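Side-chain contacts in hypothetical protein (PDB 1QYI), which is of unknown function but carries a haloacid dehalogenase (HAD)-like hydrolase domain and so is probably a hydrolase of that superfamily: residues L72-N77 / N145-A150; G283-F288 / S324-L329; V313-V318 / H358-I363; G340-T343 / G347-A350. One frame throughout, in Å; residues are numbered along the deposited sequence.

Contact 1: residues L72-N77 / N145-A150; sequences LGLNSN and NNIYAA
Ile-147, on helix 144-158, presses its CD1 methyl into the turn Leu-72 to Leu-74, where a Schellman motif ends helix 64-71 and the chain swings toward helix 77-93. The nearest partner is Leu-74: its branch carbon CG lies 3.4 Å from Ile-147 CD1, a tight fit for two aliphatic carbons. The two side chains cross at a slant, and a second touch is made further out, where Leu-74 CD1 approaches Ile-147 CG2 at 4.0 Å. On the Leu-72 side the same Ile-147 CD1 meets CB at 3.9 Å and the carbonyl O of Leu-72 at 3.8 Å, so one methyl group is bordered by carbons of two leucines and by a peptide oxygen. No hydrogen bond crosses between the segments; the contact is apolar and buried.

The isoleucine reaches this far because CG1 stands beside its backbone N and the chain then runs on extended, with chi2 at 171°. From the other side, an off-staggered chi1 of -99° sets Leu-74 CG against that methyl. Around this first shell, Ile-83 of helix 77-93 packs on Ile-147, Leu-69 packs on Leu-74, and Val-142 packs on Leu-72, whose backbone is also hydrogen-bonded to Gly-143. The contact thus joins three helices of the all-helical region between strands 3-6 and 233-237, an insertion consistent with a HAD cap. At the turn itself, Gly-73 takes a phi of 106°, a conformation with little room beside the carbonyl O of Leu-72 for anything but glycine.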
# COMPACT_ATOMS: atom_id res chain seq x y z
N LEU A 72 -3.02 -4.73 14.62
CA LEU A 72 -4.44 -5.04 14.81
C LEU A 72 -5.11 -5.62 13.56
O LEU A 72 -6.28 -6.02 13.60
CB LEU A 72 -5.20 -3.78 15.27
CG LEU A 72 -4.76 -3.20 16.63
CD1 LEU A 72 -5.61 -1.98 16.99
CD2 LEU A 72 -4.88 -4.26 17.70
N GLY A 73 -4.37 -5.67 12.46
CA GLY A 73 -4.91 -6.22 11.23
C GLY A 73 -5.26 -5.20 10.16
O GLY A 73 -5.84 -5.56 9.13
N LEU A 74 -4.91 -3.94 10.38
CA LEU A 74 -5.20 -2.89 9.41
C LEU A 74 -3.96 -2.54 8.61
O LEU A 74 -3.21 -1.63 8.98
CB LEU A 74 -5.73 -1.63 10.08
CG LEU A 74 -7.24 -1.39 10.09
CD1 LEU A 74 -7.48 0.09 10.34
CD2 LEU A 74 -7.86 -1.80 8.77
N ASN A 75 -3.77 -3.24 7.50
CA ASN A 75 -2.61 -3.01 6.66
C ASN A 75 -2.92 -2.26 5.37
O ASN A 75 -2.03 -2.01 4.56
CB ASN A 75 -1.93 -4.34 6.35
CG ASN A 75 -1.52 -5.08 7.61
OD1 ASN A 75 -2.35 -5.72 8.26
ND2 ASN A 75 -0.24 -4.97 7.98
N SER A 76 -4.19 -1.91 5.18
CA SER A 76 -4.58 -1.14 4.00
C SER A 76 -4.42 0.33 4.34
O SER A 76 -4.92 0.78 5.36
CB SER A 76 -6.04 -1.42 3.63
OG SER A 76 -6.43 -0.62 2.51
N ASN A 77 -3.72 1.08 3.49
CA ASN A 77 -3.50 2.51 3.76
C ASN A 77 -4.81 3.28 3.75
O ASN A 77 -4.99 4.19 4.56
CB ASN A 77 -2.53 3.12 2.75
CG ASN A 77 -1.14 2.54 2.85
OD1 ASN A 77 -0.88 1.43 2.38
ND2 ASN A 77 -0.23 3.28 3.47
N ASN A 145 -12.71 -5.81 10.60
CA ASN A 145 -14.13 -5.73 10.90
C ASN A 145 -14.38 -5.20 12.31
O ASN A 145 -15.24 -4.34 12.53
CB ASN A 145 -14.78 -7.11 10.74
CG ASN A 145 -14.09 -8.19 11.57
OD1 ASN A 145 -14.63 -9.29 11.74
ND2 ASN A 145 -12.90 -7.89 12.07
N ASN A 146 -13.60 -5.71 13.27
CA ASN A 146 -13.68 -5.33 14.68
C ASN A 146 -13.26 -3.88 14.89
O ASN A 146 -13.82 -3.18 15.73
CB ASN A 146 -12.79 -6.25 15.52
CG ASN A 146 -13.09 -7.72 15.30
OD1 ASN A 146 -14.20 -8.17 15.56
ND2 ASN A 146 -12.09 -8.47 14.83
N ILE A 147 -12.24 -3.45 14.15
CA ILE A 147 -11.75 -2.08 14.26
C ILE A 147 -12.83 -1.11 13.82
O ILE A 147 -13.04 -0.08 14.46
CB ILE A 147 -10.50 -1.87 13.39
CG1 ILE A 147 -9.35 -2.75 13.90
CG2 ILE A 147 -10.10 -0.39 13.39
CD1 ILE A 147 -8.15 -2.80 12.99
N TYR A 148 -13.52 -1.44 12.73
CA TYR A 148 -14.59 -0.58 12.23
C TYR A 148 -15.76 -0.52 13.20
O TYR A 148 -16.46 0.49 13.29
CB TYR A 148 -15.06 -1.07 10.85
CG TYR A 148 -14.29 -0.43 9.71
CD1 TYR A 148 -12.99 -0.84 9.40
CD2 TYR A 148 -14.83 0.66 9.02
CE1 TYR A 148 -12.24 -0.16 8.43
CE2 TYR A 148 -14.08 1.34 8.06
CZ TYR A 148 -12.79 0.93 7.77
OH TYR A 148 -12.05 1.64 6.85
N ALA A 149 -15.98 -1.61 13.93
CA ALA A 149 -17.07 -1.68 14.90
C ALA A 149 -16.76 -0.76 16.08
O ALA A 149 -17.64 -0.06 16.58
CB ALA A 149 -17.26 -3.12 15.38
N ALA A 150 -15.50 -0.75 16.53
CA ALA A 150 -15.09 0.10 17.64
C ALA A 150 -15.26 1.56 17.25
O ALA A 150 -15.76 2.38 18.02
CB ALA A 150 -13.64 -0.19 18.01

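Contact 2: residues G283-F288 / S324-L329; sequences GKPNPF and SLADLL
Lys-284 folds its chain at chi2 (79°) and again at chi4 (-65°), running past OD1 of Asp-327, whose carboxylate a chi1 of -76° places beside its own backbone N. The two side chains meet at a slant. Lys-284 NZ forms a salt bridge of 3.0 Å with Asp-327 OD1, while Asp-327 OD2 stays further from NZ, at 3.6 Å. The lysine CG also lies 3.6 Å from that OD1, so the chain bends past the oxygen before its amine turns back to it; the exact place of OD1 is somewhat uncertain. NZ is also hydrogen-bonded to the carbonyl O of Ala-237, and makes a long, weak ion pair with Asp-7.

By sequence pattern Lys-284 probably corresponds to the lysine of HAD motif III, Asp-327 to the second acid of motif IV, and Asp-7 to the first aspartate of the DxD motif, which would place them at the active site.

Beneath the bridge the backbones come close, with Pro-285 CA 4.7 Å from Ala-326 CA, an approach the small alanine permits. Pro-285 CG rests 4.5 Å from Ala-326 CB, and Ser-330 OG, with one proton to give, is within hydrogen-bonding reach of both residues' carbonyls. The type I turn 283-286 is thereby held against the first turn of helix 325-334, with Tyr-290 of helix 288-295 touching both charged side chains and the end of strand 233-237 receiving the amine.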
# COMPACT_ATOMS: atom_id res chain seq x y z
N GLY A 283 -4.44 -14.33 -4.46
CA GLY A 283 -3.50 -13.38 -3.89
C GLY A 283 -2.07 -13.89 -3.82
O GLY A 283 -1.81 -15.06 -4.11
N LYS A 284 -1.14 -13.03 -3.40
CA LYS A 284 0.28 -13.38 -3.34
C LYS A 284 0.67 -14.71 -2.70
O LYS A 284 1.71 -15.29 -3.07
CB LYS A 284 1.10 -12.27 -2.67
CG LYS A 284 2.49 -12.05 -3.32
CD LYS A 284 2.37 -11.24 -4.61
CE LYS A 284 3.51 -11.46 -5.59
NZ LYS A 284 4.84 -11.03 -5.12
N PRO A 285 -0.10 -15.21 -1.72
CA PRO A 285 0.34 -16.50 -1.18
C PRO A 285 0.24 -17.53 -2.31
O PRO A 285 1.08 -18.42 -2.43
CB PRO A 285 -0.65 -16.77 -0.05
CG PRO A 285 -1.07 -15.40 0.37
CD PRO A 285 -1.22 -14.66 -0.93
N ASN A 286 -0.80 -17.39 -3.13
CA ASN A 286 -1.02 -18.28 -4.26
C ASN A 286 -0.00 -17.92 -5.35
O ASN A 286 0.10 -16.77 -5.77
CB ASN A 286 -2.46 -18.12 -4.79
CG ASN A 286 -2.78 -19.09 -5.93
OD1 ASN A 286 -2.13 -19.07 -6.98
ND2 ASN A 286 -3.79 -19.93 -5.73
N PRO A 287 0.76 -18.92 -5.84
CA PRO A 287 1.79 -18.75 -6.87
C PRO A 287 1.30 -18.30 -8.26
O PRO A 287 2.10 -18.19 -9.18
CB PRO A 287 2.46 -20.12 -6.92
CG PRO A 287 1.31 -21.04 -6.62
CD PRO A 287 0.60 -20.34 -5.49
N PHE A 288 0.00 -18.04 -8.39
CA PHE A 288 -0.56 -17.62 -9.67
C PHE A 288 0.20 -16.52 -10.40
O PHE A 288 0.52 -16.66 -11.58
CB PHE A 288 -2.00 -17.14 -9.51
CG PHE A 288 -2.52 -16.43 -10.72
CD1 PHE A 288 -2.80 -17.13 -11.88
CD2 PHE A 288 -2.68 -15.05 -10.71
CE1 PHE A 288 -3.25 -16.48 -13.03
CE2 PHE A 288 -3.12 -14.38 -11.86
CZ PHE A 288 -3.41 -15.11 -13.02
N SER A 324 9.12 -11.11 1.34
CA SER A 324 8.01 -11.63 2.12
C SER A 324 8.02 -13.13 2.17
O SER A 324 8.54 -13.82 1.28
CB SER A 324 6.68 -11.18 1.53
OG SER A 324 6.38 -11.91 0.36
N LEU A 325 7.44 -13.64 3.24
CA LEU A 325 7.33 -15.06 3.45
C LEU A 325 6.32 -15.64 2.45
O LEU A 325 6.48 -16.76 1.99
CB LEU A 325 6.87 -15.31 4.88
CG LEU A 325 6.53 -16.77 5.18
CD1 LEU A 325 7.77 -17.63 4.96
CD2 LEU A 325 6.03 -16.90 6.61
N ALA A 326 5.29 -14.86 2.11
CA ALA A 326 4.29 -15.33 1.17
C ALA A 326 4.93 -15.70 -0.18
O ALA A 326 4.39 -16.52 -0.92
CB ALA A 326 3.21 -14.27 0.97
N ASP A 327 6.07 -15.08 -0.50
CA ASP A 327 6.75 -15.38 -1.76
C ASP A 327 7.61 -16.63 -1.61
O ASP A 327 7.86 -17.35 -2.58
CB ASP A 327 7.63 -14.20 -2.19
CG ASP A 327 6.82 -13.06 -2.76
OD1 ASP A 327 5.89 -13.35 -3.52
OD2 ASP A 327 7.12 -11.88 -2.47
N LEU A 328 8.05 -16.88 -0.38
CA LEU A 328 8.87 -18.04 -0.09
C LEU A 328 8.05 -19.32 -0.29
O LEU A 328 8.51 -20.27 -0.93
CB LEU A 328 9.40 -17.94 1.35
CG LEU A 328 10.20 -19.12 1.89
CD1 LEU A 328 11.27 -18.65 2.86
CD2 LEU A 328 9.24 -20.09 2.56
N LEU A 329 6.83 -19.33 0.23
CA LEU A 329 5.93 -20.47 0.10
C LEU A 329 5.51 -20.67 -1.37
O LEU A 329 5.31 -21.80 -1.81
CB LEU A 329 4.70 -20.27 0.99
CG LEU A 329 4.67 -20.81 2.44
CD1 LEU A 329 6.03 -20.73 3.11
CD2 LEU A 329 3.63 -20.03 3.23

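Contact 3: residues V313-V318 / H358-I363; sequences VNKDDV and HADYVI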
# COMPACT_ATOMS: atom_id res chain seq x y z
N VAL A 313 8.28 -26.63 -11.90
CA VAL A 313 9.57 -26.15 -12.40
C VAL A 313 10.73 -26.75 -11.62
O VAL A 313 10.58 -27.15 -10.46
CB VAL A 313 9.67 -24.60 -12.30
CG1 VAL A 313 8.52 -23.95 -13.07
CG2 VAL A 313 9.66 -24.16 -10.84
N ASN A 314 11.89 -26.84 -12.26
CA ASN A 314 13.06 -27.37 -11.60
C ASN A 314 13.72 -26.28 -10.77
O ASN A 314 13.67 -25.10 -11.11
CB ASN A 314 14.09 -27.92 -12.60
CG ASN A 314 13.64 -29.22 -13.26
OD1 ASN A 314 13.10 -30.11 -12.60
ND2 ASN A 314 13.88 -29.33 -14.56
N LYS A 315 14.35 -26.72 -9.69
CA LYS A 315 15.02 -25.84 -8.75
C LYS A 315 16.08 -24.92 -9.37
O LYS A 315 16.32 -23.83 -8.86
CB LYS A 315 15.68 -26.71 -7.68
CG LYS A 315 15.75 -26.10 -6.31
CD LYS A 315 14.37 -25.76 -5.79
CE LYS A 315 14.31 -25.88 -4.26
NZ LYS A 315 15.46 -25.20 -3.58
N ASP A 316 16.69 -25.34 -10.47
CA ASP A 316 17.73 -24.53 -11.11
C ASP A 316 17.26 -23.67 -12.26
O ASP A 316 18.06 -22.96 -12.88
CB ASP A 316 18.88 -25.40 -11.62
CG ASP A 316 19.99 -25.53 -10.60
OD1 ASP A 316 20.18 -24.59 -9.80
OD2 ASP A 316 20.70 -26.56 -10.63
N ASP A 317 15.97 -23.70 -12.55
CA ASP A 317 15.48 -22.93 -13.69
C ASP A 317 14.73 -21.65 -13.32
O ASP A 317 14.53 -20.76 -14.16
CB ASP A 317 14.61 -23.86 -14.54
CG ASP A 317 15.31 -25.17 -14.83
OD1 ASP A 317 16.54 -25.15 -15.04
OD2 ASP A 317 14.64 -26.23 -14.86
N VAL A 318 14.32 -21.55 -12.05
CA VAL A 318 13.62 -20.37 -11.58
C VAL A 318 14.09 -19.96 -10.19
O VAL A 318 14.15 -20.79 -9.28
CB VAL A 318 12.10 -20.60 -11.57
CG1 VAL A 318 11.36 -19.30 -11.24
CG2 VAL A 318 11.63 -21.15 -12.92
N HIS A 358 13.13 -22.46 5.91
CA HIS A 358 14.03 -23.11 4.96
C HIS A 358 14.19 -22.33 3.67
O HIS A 358 13.91 -22.84 2.59
CB HIS A 358 13.55 -24.53 4.63
CG HIS A 358 13.06 -25.30 5.81
ND1 HIS A 358 11.74 -25.31 6.19
CD2 HIS A 358 13.72 -26.08 6.70
CE1 HIS A 358 11.60 -26.07 7.27
NE2 HIS A 358 12.78 -26.55 7.60
N ALA A 359 14.62 -21.08 3.78
CA ALA A 359 14.82 -20.26 2.60
C ALA A 359 16.15 -20.68 1.99
O ALA A 359 17.17 -20.74 2.68
CB ALA A 359 14.85 -18.78 2.97
N ASP A 360 16.13 -20.98 0.70
CA ASP A 360 17.34 -21.43 -0.00
C ASP A 360 18.53 -20.51 0.29
O ASP A 360 19.62 -20.99 0.60
CB ASP A 360 17.07 -21.51 -1.51
CG ASP A 360 16.01 -22.53 -1.85
OD1 ASP A 360 16.23 -23.72 -1.54
OD2 ASP A 360 14.96 -22.14 -2.41
N TYR A 361 18.32 -19.20 0.18
CA TYR A 361 19.38 -18.24 0.45
C TYR A 361 18.78 -17.00 1.07
O TYR A 361 17.59 -16.75 0.94
CB TYR A 361 20.09 -17.83 -0.84
CG TYR A 361 20.55 -18.99 -1.66
CD1 TYR A 361 19.71 -19.58 -2.59
CD2 TYR A 361 21.82 -19.53 -1.48
CE1 TYR A 361 20.11 -20.68 -3.32
CE2 TYR A 361 22.23 -20.64 -2.21
CZ TYR A 361 21.37 -21.21 -3.13
OH TYR A 361 21.77 -22.29 -3.88
N VAL A 362 19.61 -16.25 1.77
CA VAL A 362 19.16 -15.01 2.38
C VAL A 362 20.24 -13.97 2.10
O VAL A 362 21.41 -14.18 2.41
CB VAL A 362 18.93 -15.18 3.91
CG1 VAL A 362 18.55 -13.85 4.54
CG2 VAL A 362 17.82 -16.19 4.15
N ILE A 363 19.85 -12.87 1.48
CA ILE A 363 20.78 -11.80 1.12
C ILE A 363 20.40 -10.50 1.84
O ILE A 363 19.25 -10.32 2.20
CB ILE A 363 20.80 -11.65 -0.44
CG1 ILE A 363 22.22 -11.80 -0.94
CG2 ILE A 363 20.22 -10.32 -0.88
CD1 ILE A 363 22.84 -13.11 -0.54
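Lys-315 and Asp-360 mark the nearest approach of two backbones that do not touch: their CA atoms are 10.1 Å apart. Residues 313-318 form a loop that turns between Asn-314 and Asp-317, with Asp-317 N bonded to Asn-314 O at 3.1 Å, before entering strand 318-322. Residues 358-363 begin where His-358, at a positive phi of 60°, closes helix 351-356 with a Schellman motif, and they then run into strand 361-363.

The gap is bridged by side chains arriving from opposite directions. Lys-315 NZ donates to Asp-360 OD1 at 2.6 Å in a salt bridge, coming from above the carboxylate, 41° out of its plane. Bends at chi2, chi3 and chi4 steer the amine there.

In the parallel sheet of the HAD Rossmann-like core, strand 337-341 lies between the two strands whose beginnings are joined here. The bridge therefore passes over the start of that middle strand, at the N-terminal end of the strands, away from the C-terminal loops that carry the active site in HAD proteins. Asp-360 OD2 accepts a hydrogen bond from Phe-338 N, which steadies the carboxylate while OD1 receives the lysine. The backbone O of Lys-315 is bonded to Thr-337 OG1, tying its loop to the same middle strand. The lysine itself is exposed and also touches a crystal neighbour.

Contact 4: residues G340-T343 / G347-A350; sequences GTLT and GKDA
Leu-342 leaves the end of strand 337-341 and leans on the chain as it returns through Gly-347 to Ala-350, in the loop that leads from this strand of the parallel alpha/beta core to helix 351-356. Its CB already has two neighbours, Lys-348 CG at 3.8 Å and the carbonyl O of Gly-347 at 3.9 Å. Beyond CG the branches part. CD1 lies 3.7 Å from Lys-348 CG and also touches Lys-348 CB, whereas CD2 faces the lysine backbone, 4.1 Å from both CA and O of Lys-348, and reaches on to the carbonyl carbon of Ala-350.

The lysine crosses the leucine at about a right angle. Only the root of Lys-348 is used: with the chain extended past CG, its amine end leads away from Leu-342. On the sheet side, Val-362 of strand 361-363 and the following Asn-364 also touch Leu-342, and Thr-343 OG1 is hydrogen-bonded to Gly-10 O, in the loop after strand 3-6.

No hydrogen bond spans the two segments. Gly-347, in a positive-phi conformation (71°) easy for glycine, brings its carbonyl O to 3.1 Å from Leu-342 O, an O-to-O approach without a bond.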
# COMPACT_ATOMS: atom_id res chain seq x y z
N GLY A 340 15.74 -14.87 -0.30
CA GLY A 340 15.14 -13.76 0.44
C GLY A 340 16.03 -12.55 0.66
O GLY A 340 17.24 -12.68 0.88
N THR A 341 15.42 -11.37 0.61
CA THR A 341 16.15 -10.12 0.82
C THR A 341 15.80 -9.53 2.17
O THR A 341 14.70 -9.74 2.67
CB THR A 341 15.81 -9.09 -0.24
OG1 THR A 341 15.67 -9.73 -1.51
CG2 THR A 341 16.93 -8.07 -0.35
N LEU A 342 16.74 -8.81 2.78
CA LEU A 342 16.47 -8.23 4.08
C LEU A 342 16.11 -6.75 3.99
O LEU A 342 16.36 -5.97 4.90
CB LEU A 342 17.67 -8.43 5.01
CG LEU A 342 17.94 -9.89 5.35
CD1 LEU A 342 19.10 -9.98 6.32
CD2 LEU A 342 16.68 -10.52 5.96
N THR A 343 15.49 -6.38 2.87
CA THR A 343 15.09 -5.00 2.64
C THR A 343 13.58 -4.75 2.80
O THR A 343 13.02 -3.81 2.22
CB THR A 343 15.57 -4.54 1.25
OG1 THR A 343 15.47 -5.62 0.30
CG2 THR A 343 17.02 -4.09 1.33
N GLY A 347 13.04 -4.95 8.00
CA GLY A 347 14.49 -4.87 7.92
C GLY A 347 15.15 -6.24 7.94
O GLY A 347 14.70 -7.16 7.26
N LYS A 348 16.21 -6.39 8.73
CA LYS A 348 16.91 -7.66 8.82
C LYS A 348 16.31 -8.58 9.89
O LYS A 348 16.64 -9.77 9.95
CB LYS A 348 18.39 -7.43 9.12
CG LYS A 348 19.11 -6.65 8.04
CD LYS A 348 20.57 -6.41 8.39
CE LYS A 348 21.26 -5.60 7.30
NZ LYS A 348 22.67 -5.26 7.64
N ASP A 349 15.43 -8.03 10.71
CA ASP A 349 14.77 -8.80 11.77
C ASP A 349 13.92 -9.92 11.17
O ASP A 349 13.41 -10.78 11.90
CB ASP A 349 13.88 -7.89 12.62
CG ASP A 349 14.64 -6.73 13.24
OD1 ASP A 349 15.65 -6.98 13.94
OD2 ASP A 349 14.23 -5.56 13.03
N ALA A 350 13.75 -9.91 9.85
CA ALA A 350 12.95 -10.91 9.16
C ALA A 350 13.78 -12.12 8.76
O ALA A 350 13.28 -13.03 8.10
CB ALA A 350 12.30 -10.30 7.92

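In the fold
Contacts 2, 3 and 4 belong to the HAD-like core, while contact 1 sits in the helical insertion, its centre 23 Å from that of contact 2 and about 35 Å from contact 3. Contact 2 holds the putative catalytic-motif residues, so it probably lies at the active site; the nearest atoms of contacts 2 and 4 are about 6 Å apart. Contact 3 lies at the opposite, N-terminal end of the strands but meets contact 2 through helix 325-334, where Leu-328 CD1 packs on Ala-359 CB at 3.6 Å. Contact 4 is nested in the chain between the segments of contact 3, and their adjacent strands are joined by probable hydrogen bonds, including Ile-363 N to Gly-340 O at 2.7 Å.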